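Local coordinates for protein ectonucleotide pyrophosphatase/phosphodiesterase family member 5 (Mus musculus, PDB 5VEO) that probably hydrolyses phosphodiester or pyrophosphate bonds of nucleotides outside the cell, and is held here as an inactive variant with zinc and AMP, at residues S20-R25 with F170-E175; V147-R152 with D198-Y203; D83-K88 with H295-Q300. The protein carries 1 engineered substitution. All coordinates share one frame; numbering follows the deposited sequence.

Interaction 1 of 3, residues S20-R25 with F170-E175. With ZN (zinc ion), chain E; AMP (adenosine monophosphate), chain Q.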
loop_
_atom_site.group_PDB
_atom_site.type_symbol
_atom_site.label_atom_id
_atom_site.label_comp_id
_atom_site.label_asym_id
_atom_site.label_seq_id
_atom_site.Cartn_x
_atom_site.Cartn_y
_atom_site.Cartn_z
ATOM N N SER A 20 -4.805 5.087 6.198
ATOM C CA SER A 20 -4.620 3.734 5.669
ATOM C C SER A 20 -4.699 2.743 6.823
ATOM O O SER A 20 -3.869 2.781 7.743
ATOM C CB SER A 20 -3.292 3.562 4.938
ATOM O OG SER A 20 -3.142 2.218 4.550
ATOM N N PHE A 21 -5.730 1.899 6.793
ATOM C CA PHE A 21 -5.788 0.706 7.626
ATOM C C PHE A 21 -5.186 -0.400 6.792
ATOM O O PHE A 21 -5.807 -0.862 5.830
ATOM C CB PHE A 21 -7.209 0.359 8.050
ATOM C CG PHE A 21 -7.807 1.333 9.006
ATOM C CD1 PHE A 21 -7.356 1.387 10.312
ATOM C CD2 PHE A 21 -8.845 2.165 8.623
ATOM C CE1 PHE A 21 -7.893 2.258 11.198
ATOM C CE2 PHE A 21 -9.400 3.054 9.536
ATOM C CZ PHE A 21 -8.925 3.094 10.815
ATOM N N ASP A 22 -3.973 -0.799 7.134
ATOM C CA ASP A 22 -3.227 -1.694 6.266
ATOM C C ASP A 22 -4.001 -3.002 6.042
ATOM O O ASP A 22 -4.493 -3.616 6.993
ATOM C CB ASP A 22 -1.858 -1.972 6.888
ATOM C CG ASP A 22 -0.872 -2.543 5.883
ATOM O OD1 ASP A 22 -1.243 -3.558 5.237
ATOM O OD2 ASP A 22 0.233 -1.965 5.707
ATOM N N GLY A 23 -4.088 -3.438 4.789
ATOM C CA GLY A 23 -4.649 -4.753 4.477
ATOM C C GLY A 23 -6.150 -4.860 4.632
ATOM O O GLY A 23 -6.672 -5.947 4.917
ATOM N N PHE A 24 -6.865 -3.758 4.439
ATOM C CA PHE A 24 -8.314 -3.741 4.618
ATOM C C PHE A 24 -8.938 -4.038 3.259
ATOM O O PHE A 24 -9.158 -3.152 2.424
ATOM C CB PHE A 24 -8.789 -2.416 5.205
ATOM C CG PHE A 24 -10.151 -2.493 5.845
ATOM C CD1 PHE A 24 -11.297 -2.729 5.083
ATOM C CD2 PHE A 24 -10.290 -2.368 7.220
ATOM C CE1 PHE A 24 -12.549 -2.805 5.690
ATOM C CE2 PHE A 24 -11.548 -2.431 7.825
ATOM C CZ PHE A 24 -12.677 -2.649 7.052
ATOM N N ARG A 25 -9.181 -5.322 3.022
ATOM C CA ARG A 25 -9.813 -5.779 1.795
ATOM C C ARG A 25 -11.196 -5.142 1.656
ATOM O O ARG A 25 -11.928 -4.988 2.637
ATOM C CB ARG A 25 -9.917 -7.311 1.833
ATOM C CG ARG A 25 -10.227 -7.965 0.521
ATOM C CD ARG A 25 -10.061 -9.465 0.628
ATOM N NE ARG A 25 -11.275 -10.094 1.055
ATOM C CZ ARG A 25 -11.408 -11.399 1.265
ATOM N NH1 ARG A 25 -10.372 -12.231 1.116
ATOM N NH2 ARG A 25 -12.605 -11.876 1.614
ATOM N N PHE A 170 -1.532 12.329 7.158
ATOM C CA PHE A 170 -1.470 10.908 6.821
ATOM C C PHE A 170 -1.434 10.111 8.110
ATOM O O PHE A 170 -0.590 10.369 8.972
ATOM C CB PHE A 170 -0.231 10.572 5.985
ATOM C CG PHE A 170 -0.250 11.188 4.637
ATOM C CD1 PHE A 170 -0.903 10.548 3.589
ATOM C CD2 PHE A 170 0.342 12.422 4.408
ATOM C CE1 PHE A 170 -0.954 11.113 2.332
ATOM C CE2 PHE A 170 0.300 12.993 3.143
ATOM C CZ PHE A 170 -0.360 12.343 2.107
ATOM N N LEU A 171 -2.333 9.141 8.237
ATOM C CA LEU A 171 -2.463 8.309 9.427
ATOM C C LEU A 171 -2.458 6.855 8.992
ATOM O O LEU A 171 -3.184 6.490 8.070
ATOM C CB LEU A 171 -3.755 8.646 10.179
ATOM C CG LEU A 171 -4.192 7.778 11.342
ATOM C CD1 LEU A 171 -3.166 7.830 12.462
ATOM C CD2 LEU A 171 -5.584 8.177 11.858
ATOM N N TYR A 172 -1.633 6.044 9.643
ATOM C CA TYR A 172 -1.430 4.652 9.270
ATOM C C TYR A 172 -1.637 3.762 10.489
ATOM O O TYR A 172 -1.203 4.095 11.607
ATOM C CB TYR A 172 -0.027 4.480 8.689
ATOM C CG TYR A 172 0.394 3.063 8.412
ATOM C CD1 TYR A 172 -0.067 2.382 7.293
ATOM C CD2 TYR A 172 1.235 2.402 9.276
ATOM C CE1 TYR A 172 0.324 1.082 7.036
ATOM C CE2 TYR A 172 1.626 1.108 9.038
ATOM C CZ TYR A 172 1.159 0.444 7.923
ATOM O OH TYR A 172 1.560 -0.843 7.714
ATOM N N TRP A 173 -2.270 2.610 10.253
ATOM C CA TRP A 173 -2.460 1.577 11.269
ATOM C C TRP A 173 -2.216 0.211 10.634
ATOM O O TRP A 173 -2.573 -0.001 9.471
ATOM C CB TRP A 173 -3.869 1.665 11.863
ATOM C CG TRP A 173 -4.149 0.770 13.033
ATOM C CD1 TRP A 173 -5.107 -0.207 13.113
ATOM C CD2 TRP A 173 -3.481 0.776 14.297
ATOM N NE1 TRP A 173 -5.079 -0.792 14.353
ATOM C CE2 TRP A 173 -4.087 -0.213 15.097
ATOM C CE3 TRP A 173 -2.427 1.525 14.830
ATOM C CZ2 TRP A 173 -3.668 -0.481 16.394
ATOM C CZ3 TRP A 173 -2.019 1.274 16.124
ATOM C CH2 TRP A 173 -2.634 0.271 16.893
ATOM N N GLU A 174 -1.614 -0.718 11.406
ATOM C CA GLU A 174 -1.113 -1.986 10.870
ATOM C C GLU A 174 -2.169 -3.085 10.778
ATOM O O GLU A 174 -1.887 -4.154 10.199
ATOM C CB GLU A 174 0.050 -2.483 11.725
ATOM C CG GLU A 174 1.278 -1.580 11.697
ATOM C CD GLU A 174 1.203 -0.348 12.599
ATOM O OE1 GLU A 174 2.116 0.511 12.479
ATOM O OE2 GLU A 174 0.278 -0.264 13.451
ATOM N N GLU A 175 -3.348 -2.863 11.351
ATOM C CA GLU A 175 -4.466 -3.795 11.216
ATOM C C GLU A 175 -5.461 -3.283 10.177
ATOM O O GLU A 175 -5.658 -2.057 10.045
ATOM C CB GLU A 175 -5.167 -3.998 12.557
ATOM C CG GLU A 175 -4.353 -4.760 13.580
ATOM C CD GLU A 175 -4.259 -6.270 13.323
ATOM O OE1 GLU A 175 -4.426 -6.729 12.173
ATOM O OE2 GLU A 175 -3.986 -6.995 14.305
HETATM ZN ZN ZN E . -0.184 -3.768 3.626
HETATM P P AMP Q . 2.685 -5.368 4.114
HETATM O O1P AMP Q . 3.312 -5.362 2.752
HETATM O O2P AMP Q . 2.551 -6.791 4.670
HETATM O O3P AMP Q . 1.343 -4.641 4.162
HETATM O "O5'" AMP Q . 3.644 -4.574 5.120
HETATM C "C5'" AMP Q . 3.078 -3.982 6.298
HETATM C "C4'" AMP Q . 3.991 -4.019 7.492
HETATM O "O4'" AMP Q . 4.997 -3.031 7.320
HETATM C "C3'" AMP Q . 3.288 -3.657 8.802
HETATM O "O3'" AMP Q . 3.116 -4.804 9.605
HETATM C "C2'" AMP Q . 4.227 -2.664 9.493
HETATM O "O2'" AMP Q . 4.560 -2.983 10.817
HETATM C "C1'" AMP Q . 5.449 -2.658 8.597
HETATM N N9 AMP Q . 6.077 -1.359 8.500
HETATM C C8 AMP Q . 5.561 -0.232 7.979
HETATM N N7 AMP Q . 6.474 0.767 8.054
HETATM C C5 AMP Q . 7.582 0.230 8.632
HETATM C C6 AMP Q . 8.928 0.707 9.009
HETATM N N6 AMP Q . 9.274 1.987 8.781
HETATM N N1 AMP Q . 9.782 -0.161 9.579
HETATM C C2 AMP Q . 9.467 -1.447 9.816
HETATM N N3 AMP Q . 8.270 -1.966 9.496
HETATM C C4 AMP Q . 7.314 -1.164 8.926
#

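Interaction 2 of 3, residues V147-R152 with D198-Y203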
loop_
_atom_site.group_PDB
_atom_site.type_symbol
_atom_site.label_atom_id
_atom_site.label_comp_id
_atom_site.label_asym_id
_atom_site.label_seq_id
_atom_site.Cartn_x
_atom_site.Cartn_y
_atom_site.Cartn_z
ATOM N N VAL A 147 3.234 2.403 19.039
ATOM C CA VAL A 147 2.466 3.590 19.385
ATOM C C VAL A 147 0.999 3.309 19.101
ATOM O O VAL A 147 0.637 2.845 18.010
ATOM C CB VAL A 147 2.972 4.812 18.607
ATOM C CG1 VAL A 147 2.093 6.009 18.864
ATOM C CG2 VAL A 147 4.407 5.134 18.997
ATOM N N SER A 148 0.156 3.568 20.092
ATOM C CA SER A 148 -1.254 3.242 20.004
ATOM C C SER A 148 -1.928 4.052 18.899
ATOM O O SER A 148 -1.483 5.143 18.510
ATOM C CB SER A 148 -1.942 3.527 21.335
ATOM O OG SER A 148 -2.026 4.924 21.533
ATOM N N PHE A 149 -3.030 3.498 18.394
ATOM C CA PHE A 149 -3.836 4.227 17.430
ATOM C C PHE A 149 -4.293 5.561 18.001
ATOM O O PHE A 149 -4.261 6.587 17.312
ATOM C CB PHE A 149 -5.046 3.393 17.039
ATOM C CG PHE A 149 -5.882 4.034 16.005
ATOM C CD1 PHE A 149 -7.066 4.667 16.350
ATOM C CD2 PHE A 149 -5.485 4.027 14.684
ATOM C CE1 PHE A 149 -7.851 5.258 15.380
ATOM C CE2 PHE A 149 -6.265 4.622 13.712
ATOM C CZ PHE A 149 -7.441 5.246 14.062
ATOM N N GLU A 150 -4.696 5.563 19.273
ATOM C CA GLU A 150 -5.196 6.775 19.907
ATOM C C GLU A 150 -4.111 7.843 19.986
ATOM O O GLU A 150 -4.385 9.039 19.800
ATOM C CB GLU A 150 -5.746 6.427 21.292
ATOM C CG GLU A 150 -6.979 5.484 21.261
ATOM C CD GLU A 150 -6.678 4.040 20.841
ATOM O OE1 GLU A 150 -5.523 3.574 21.028
ATOM O OE2 GLU A 150 -7.619 3.375 20.302
ATOM N N ASP A 151 -2.865 7.433 20.218
ATOM C CA ASP A 151 -1.776 8.410 20.243
ATOM C C ASP A 151 -1.487 8.950 18.846
ATOM O O ASP A 151 -1.145 10.130 18.685
ATOM C CB ASP A 151 -0.527 7.780 20.852
ATOM C CG ASP A 151 -0.576 7.745 22.374
ATOM O OD1 ASP A 151 -1.431 8.439 22.949
ATOM O OD2 ASP A 151 0.243 7.035 22.997
ATOM N N ARG A 152 -1.593 8.092 17.822
ATOM C CA ARG A 152 -1.417 8.562 16.453
ATOM C C ARG A 152 -2.489 9.574 16.090
ATOM O O ARG A 152 -2.192 10.620 15.499
ATOM C CB ARG A 152 -1.445 7.378 15.476
ATOM C CG ARG A 152 -0.321 6.408 15.710
ATOM C CD ARG A 152 -0.382 5.188 14.776
ATOM N NE ARG A 152 0.309 4.046 15.371
ATOM C CZ ARG A 152 0.787 2.996 14.693
ATOM N NH1 ARG A 152 0.707 2.936 13.371
ATOM N NH2 ARG A 152 1.392 2.009 15.341
ATOM N N ASP A 198 -13.244 -0.882 12.899
ATOM C CA ASP A 198 -14.420 -0.023 12.831
ATOM C C ASP A 198 -14.532 0.837 14.084
ATOM O O ASP A 198 -14.814 2.039 14.000
ATOM C CB ASP A 198 -15.682 -0.863 12.643
ATOM C CG ASP A 198 -16.926 -0.009 12.524
ATOM O OD1 ASP A 198 -17.185 0.494 11.391
ATOM O OD2 ASP A 198 -17.600 0.169 13.576
ATOM N N HIS A 199 -14.294 0.241 15.252
ATOM C CA HIS A 199 -14.308 0.996 16.500
ATOM C C HIS A 199 -13.260 2.108 16.486
ATOM O O HIS A 199 -13.541 3.234 16.907
ATOM C CB HIS A 199 -14.082 0.046 17.675
ATOM C CG HIS A 199 -14.363 0.659 19.008
ATOM N ND1 HIS A 199 -13.366 1.019 19.891
ATOM C CD2 HIS A 199 -15.533 0.984 19.606
ATOM C CE1 HIS A 199 -13.912 1.535 20.979
ATOM N NE2 HIS A 199 -15.225 1.525 20.831
ATOM N N LYS A 200 -12.056 1.817 15.984
ATOM C CA LYS A 200 -11.005 2.833 15.901
ATOM C C LYS A 200 -11.384 3.948 14.938
ATOM O O LYS A 200 -11.129 5.125 15.209
ATOM C CB LYS A 200 -9.693 2.188 15.487
ATOM C CG LYS A 200 -9.066 1.425 16.636
ATOM C CD LYS A 200 -7.809 0.738 16.221
ATOM C CE LYS A 200 -6.995 0.341 17.437
ATOM N NZ LYS A 200 -7.736 -0.511 18.396
ATOM N N LEU A 201 -12.018 3.606 13.817
ATOM C CA LEU A 201 -12.522 4.643 12.936
ATOM C C LEU A 201 -13.532 5.519 13.670
ATOM O O LEU A 201 -13.521 6.750 13.533
ATOM C CB LEU A 201 -13.136 4.007 11.687
ATOM C CG LEU A 201 -13.743 4.966 10.662
ATOM C CD1 LEU A 201 -12.722 6.008 10.175
ATOM C CD2 LEU A 201 -14.375 4.189 9.518
ATOM N N GLY A 202 -14.397 4.899 14.473
ATOM C CA GLY A 202 -15.335 5.665 15.286
ATOM C C GLY A 202 -14.645 6.607 16.256
ATOM O O GLY A 202 -15.083 7.744 16.451
ATOM N N TYR A 203 -13.550 6.151 16.863
ATOM C CA TYR A 203 -12.747 7.007 17.728
ATOM C C TYR A 203 -12.210 8.221 16.969
ATOM O O TYR A 203 -12.265 9.360 17.455
ATOM C CB TYR A 203 -11.600 6.185 18.314
ATOM C CG TYR A 203 -10.719 6.963 19.247
ATOM C CD1 TYR A 203 -11.032 7.068 20.595
ATOM C CD2 TYR A 203 -9.581 7.608 18.786
ATOM C CE1 TYR A 203 -10.224 7.769 21.461
ATOM C CE2 TYR A 203 -8.759 8.329 19.657
ATOM C CZ TYR A 203 -9.097 8.408 20.985
ATOM O OH TYR A 203 -8.306 9.111 21.853
HETATM O O HOH W 1 -6.444 10.593 20.622
HETATM O O HOH W 2 -8.010 0.895 20.841
#

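Interaction 3 of 3, residues D83-K88 with H295-Q300. With NAG (2-acetamido-2-deoxy-beta-D-glucopyranose), chain C; FUC (alpha-L-fucopyranose), chain B.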
loop_
_atom_site.group_PDB
_atom_site.type_symbol
_atom_site.label_atom_id
_atom_site.label_comp_id
_atom_site.label_asym_id
_atom_site.label_seq_id
_atom_site.Cartn_x
_atom_site.Cartn_y
_atom_site.Cartn_z
ATOM N N ASP A 83 19.027 -2.963 -5.506
ATOM C CA ASP A 83 19.336 -2.067 -6.604
ATOM C C ASP A 83 20.754 -2.364 -7.078
ATOM O O ASP A 83 21.716 -2.144 -6.323
ATOM C CB ASP A 83 19.191 -0.605 -6.174
ATOM C CG ASP A 83 19.401 0.364 -7.321
ATOM O OD1 ASP A 83 18.602 1.317 -7.465
ATOM O OD2 ASP A 83 20.371 0.177 -8.086
ATOM N N PRO A 84 20.928 -2.903 -8.288
ATOM C CA PRO A 84 22.251 -3.353 -8.724
ATOM C C PRO A 84 23.172 -2.212 -9.112
ATOM O O PRO A 84 24.395 -2.423 -9.205
ATOM C CB PRO A 84 21.917 -4.239 -9.925
ATOM C CG PRO A 84 20.685 -3.602 -10.489
ATOM C CD PRO A 84 19.885 -3.215 -9.282
ATOM N N ILE A 85 22.623 -1.022 -9.353
ATOM C CA ILE A 85 23.442 0.147 -9.656
ATOM C C ILE A 85 24.007 0.737 -8.372
ATOM O O ILE A 85 25.194 1.070 -8.291
ATOM C CB ILE A 85 22.619 1.188 -10.434
ATOM C CG1 ILE A 85 22.012 0.577 -11.710
ATOM C CG2 ILE A 85 23.464 2.418 -10.718
ATOM C CD1 ILE A 85 22.964 -0.221 -12.567
ATOM N N LEU A 86 23.165 0.868 -7.348
ATOM C CA LEU A 86 23.614 1.292 -6.030
ATOM C C LEU A 86 24.397 0.209 -5.308
ATOM O O LEU A 86 25.151 0.523 -4.382
ATOM C CB LEU A 86 22.411 1.673 -5.171
ATOM C CG LEU A 86 21.493 2.772 -5.696
ATOM C CD1 LEU A 86 20.334 2.984 -4.734
ATOM C CD2 LEU A 86 22.272 4.053 -5.881
ATOM N N ASN A 87 24.225 -1.050 -5.710
ATOM C CA ASN A 87 24.647 -2.213 -4.933
ATOM C C ASN A 87 24.192 -2.088 -3.478
ATOM O O ASN A 87 24.966 -2.217 -2.527
ATOM C CB ASN A 87 26.155 -2.443 -5.019
ATOM C CG ASN A 87 26.562 -3.700 -4.303
ATOM O OD1 ASN A 87 25.786 -4.668 -4.239
ATOM N ND2 ASN A 87 27.775 -3.701 -3.746
ATOM N N LYS A 88 22.884 -1.879 -3.309
ATOM C CA LYS A 88 22.289 -1.720 -1.994
ATOM C C LYS A 88 20.972 -2.466 -1.935
ATOM O O LYS A 88 20.211 -2.463 -2.902
ATOM C CB LYS A 88 22.013 -0.255 -1.670
ATOM C CG LYS A 88 23.268 0.601 -1.503
ATOM C CD LYS A 88 24.046 0.232 -0.259
ATOM C CE LYS A 88 25.196 1.211 -0.052
ATOM N NZ LYS A 88 26.318 0.643 0.732
ATOM N N HIS A 295 9.985 -1.670 -16.133
ATOM C CA HIS A 295 10.941 -0.673 -16.620
ATOM C C HIS A 295 11.670 0.001 -15.459
ATOM O O HIS A 295 11.574 1.205 -15.238
ATOM C CB HIS A 295 10.233 0.357 -17.494
ATOM C CG HIS A 295 9.619 -0.224 -18.727
ATOM N ND1 HIS A 295 10.366 -0.823 -19.718
ATOM C CD2 HIS A 295 8.327 -0.311 -19.125
ATOM C CE1 HIS A 295 9.564 -1.238 -20.682
ATOM N NE2 HIS A 295 8.321 -0.939 -20.348
ATOM N N ASN A 296 12.419 -0.809 -14.716
ATOM C CA ASN A 296 13.154 -0.315 -13.564
ATOM C C ASN A 296 14.248 -1.315 -13.233
ATOM O O ASN A 296 14.004 -2.521 -13.240
ATOM C CB ASN A 296 12.232 -0.119 -12.356
ATOM C CG ASN A 296 12.867 0.726 -11.277
ATOM O OD1 ASN A 296 13.762 0.269 -10.556
ATOM N ND2 ASN A 296 12.409 1.967 -11.154
ATOM N N ASP A 297 15.454 -0.809 -12.944
ATOM C CA ASP A 297 16.572 -1.707 -12.673
ATOM C C ASP A 297 16.424 -2.454 -11.344
ATOM O O ASP A 297 17.204 -3.381 -11.079
ATOM C CB ASP A 297 17.890 -0.926 -12.703
ATOM C CG ASP A 297 18.193 -0.327 -14.078
ATOM O OD1 ASP A 297 17.742 -0.890 -15.104
ATOM O OD2 ASP A 297 18.903 0.706 -14.127
ATOM N N ARG A 298 15.444 -2.099 -10.513
ATOM C CA ARG A 298 15.150 -2.868 -9.305
ATOM C C ARG A 298 14.215 -4.042 -9.555
ATOM O O ARG A 298 13.926 -4.804 -8.622
ATOM C CB ARG A 298 14.551 -1.954 -8.238
ATOM C CG ARG A 298 15.533 -0.908 -7.790
ATOM C CD ARG A 298 14.857 0.243 -7.115
ATOM N NE ARG A 298 15.850 1.274 -6.841
ATOM C CZ ARG A 298 15.576 2.480 -6.366
ATOM N NH1 ARG A 298 14.326 2.832 -6.096
ATOM N NH2 ARG A 298 16.570 3.336 -6.181
ATOM N N VAL A 299 13.746 -4.221 -10.782
ATOM C CA VAL A 299 13.044 -5.442 -11.152
ATOM C C VAL A 299 14.091 -6.474 -11.551
ATOM O O VAL A 299 14.922 -6.235 -12.444
ATOM C CB VAL A 299 12.035 -5.184 -12.275
ATOM C CG1 VAL A 299 11.318 -6.465 -12.674
ATOM C CG2 VAL A 299 11.048 -4.113 -11.839
ATOM N N GLN A 300 14.084 -7.608 -10.855
ATOM C CA GLN A 300 15.139 -8.593 -11.017
ATOM C C GLN A 300 15.014 -9.332 -12.349
ATOM O O GLN A 300 13.971 -9.280 -13.003
ATOM C CB GLN A 300 15.114 -9.578 -9.852
ATOM C CG GLN A 300 15.439 -8.934 -8.502
ATOM C CD GLN A 300 16.777 -8.229 -8.524
ATOM O OE1 GLN A 300 17.754 -8.747 -9.071
ATOM N NE2 GLN A 300 16.824 -7.027 -7.951
HETATM C C1 NAG C . 28.258 -4.814 -2.981
HETATM C C2 NAG C . 29.711 -5.159 -3.258
HETATM C C3 NAG C . 30.152 -6.325 -2.377
HETATM C C4 NAG C . 29.819 -6.054 -0.914
HETATM C C5 NAG C . 28.387 -5.562 -0.722
HETATM C C6 NAG C . 28.173 -5.034 0.675
HETATM C C7 NAG C . 30.485 -4.654 -5.528
HETATM C C8 NAG C . 30.554 -5.129 -6.945
HETATM N N2 NAG C . 29.886 -5.480 -4.664
HETATM O O3 NAG C . 31.560 -6.520 -2.505
HETATM O O4 NAG C . 29.912 -7.257 -0.169
HETATM O O5 NAG C . 28.103 -4.478 -1.613
HETATM O O6 NAG C . 26.875 -4.487 0.852
HETATM O O7 NAG C . 30.951 -3.572 -5.178
HETATM C C1 FUC B . 25.983 -5.489 1.369
HETATM C C2 FUC B . 24.748 -4.722 1.823
HETATM C C3 FUC B . 24.064 -4.095 0.639
HETATM C C4 FUC B . 23.711 -5.192 -0.368
HETATM C C5 FUC B . 24.988 -5.929 -0.772
HETATM C C6 FUC B . 24.722 -7.136 -1.653
HETATM O O2 FUC B . 25.081 -3.731 2.739
HETATM O O3 FUC B . 22.865 -3.468 1.077
HETATM O O4 FUC B . 22.772 -6.098 0.231
HETATM O O5 FUC B . 25.681 -6.428 0.371
#

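Interaction 1 of 3, residues S20-R25 with F170-E175
S20 and F21, at the end of strand 16-21, pair in parallel with Y172 and W173 of strand 168-173, and the ladder runs straight into a zinc site. Three backbone bonds build it: S20 N to L171 O, W173 N to S20 O, and D22 N to W173 O at 2.8 Å. The D22 side chain leads outward: its CB sits 3.3 Å from W173 O. CG lies anti to the backbone N (chi1 -163°), which carries the carboxylate up to the metal and the nucleotide. OD1 is the close zinc ligand, at 1.9 Å, and the same zinc takes O3P of the AMP at 1.8 Å; D224 and H225 complete the site. OD2 lies farther from the metal and accepts from Y172 OH at 2.7 Å, on its anti side but 29° out of the carboxylate plane, with the phenol ring turned 76° to that plane. Y172 is thus a second-shell residue that probably helps to fix the rotation of a first-shell ligand, and its OH also lies 3.5 Å from C3' of the AMP. On the other face of the sheet F21 CD1 rests 3.8 Å from W173 CB. Metal ligands just beyond the C-terminal ends of central strands are a hallmark of the alkaline phosphatase superfamily. Helix 58-67 covers the S20 and Y172 face, where H62 bonds to S20 OG; helices 149-160 and 190-210 cover the F21 and W173 face, through F149 against L171 and V197 against F21.

Interaction 2 of 3, residues V147-R152 with D198-Y203
E150 OE2 takes a 2.6 Å hydrogen bond from a water whose oxygen in turn accepts from K200 NZ at 2.8 Å. The bridge joins the first turn of helix 149-160 to the middle of helix 190-210, two helices lying on the same face of the central sheet in this alkaline phosphatase-like alpha/beta fold. The charged atoms themselves, E150 OE2 and K200 NZ, stay 4.3 Å apart, beyond a salt bridge; the lysine makes its salt bridge to D196 in its own helix. A second water links E150 O to Y203 OH, 2.7 Å from each. Elsewhere in the contact, aliphatic carbons lie on rings. K200 CB sits over one face of the F149 ring, 3.9 Å from its centroid, and the rest of the lysine chain runs back alongside the phenylalanine, bringing CE against F149 CB. CG of F149 is anti to its backbone N (chi1 -177°), which reaches the ring across to the other helix; the same ring also meets W173 of strand 168-173 edge-to-face. Putting an alanine at F149 would probably open a gap beneath the K200 methylenes and leave W173 without its ring partner. A second CH-pi contact pairs E150 with Y203: the glutamate CG lies over the tyrosine face, 3.8 Å from the centroid, the two side chains crossing nearly at right angles. S148 caps the helix start, OG accepting from D151 N. Just before it, V147 O is gripped side-on by both NE and NH2 of R152, each 2.9 Å away and with the oxygen close to the guanidinium plane.

Interaction 3 of 3, residues D83-K88 with H295-Q300
D83 OD1 is held by two nitrogens of R298, NE at 2.8 Å and NH2 at 3.1 Å, in a side-on salt bridge. The oxygen lies close to the guanidinium plane, while the carboxylate is turned 65° to it. R298 reaches it with its chain extended from CG to NE, and also donates to the carbonyls of G75 and K101. The other oxygen, D83 OD2, turns back on its own loop and accepts from I85 N at 2.8 Å and L86 N at 3.0 Å, an Asx turn widened to an Asx motif. That loop is the hairpin tip between strands 80-83 and 88-91, closed by a G1 bulge in which N87 and K88 face D83; N87 ND2 carries an N-linked glycan. In 295-300, N296 OD1 accepts from R298 N, a second Asx turn. Farther out the contact is by packing: P84 CD lies 3.2 Å from D297 O, I85 CG1 touches D297 OD2, and L86 CD1 reaches R298 NH2. Four donors thus satisfy a buried carboxylate, and the arginine beside it would be expected to favour the ionised form of D83.

Overall arrangement
From the N terminus, the chain starts all three contacts before closing any. It leaves strand 16-21 at 20-25, passes the glycosylated hairpin at 83-88, and enters helix 149-160 at 147-152. Strand 168-173 then closes interaction 1, helix 190-210 closes interaction 2, and the loop at 295-300 closes interaction 3. Interaction 1 therefore crosses both others, while interaction 2 nests inside the loop of interaction 3. Interactions 1 and 2 touch: R152 NH1 reaches Y172 O and E174 OE1, tying the helix layer to the strand end at the zinc site. Interaction 3 stands apart, its centre about 28 Å from that of interaction 1, joining two peripheral loops.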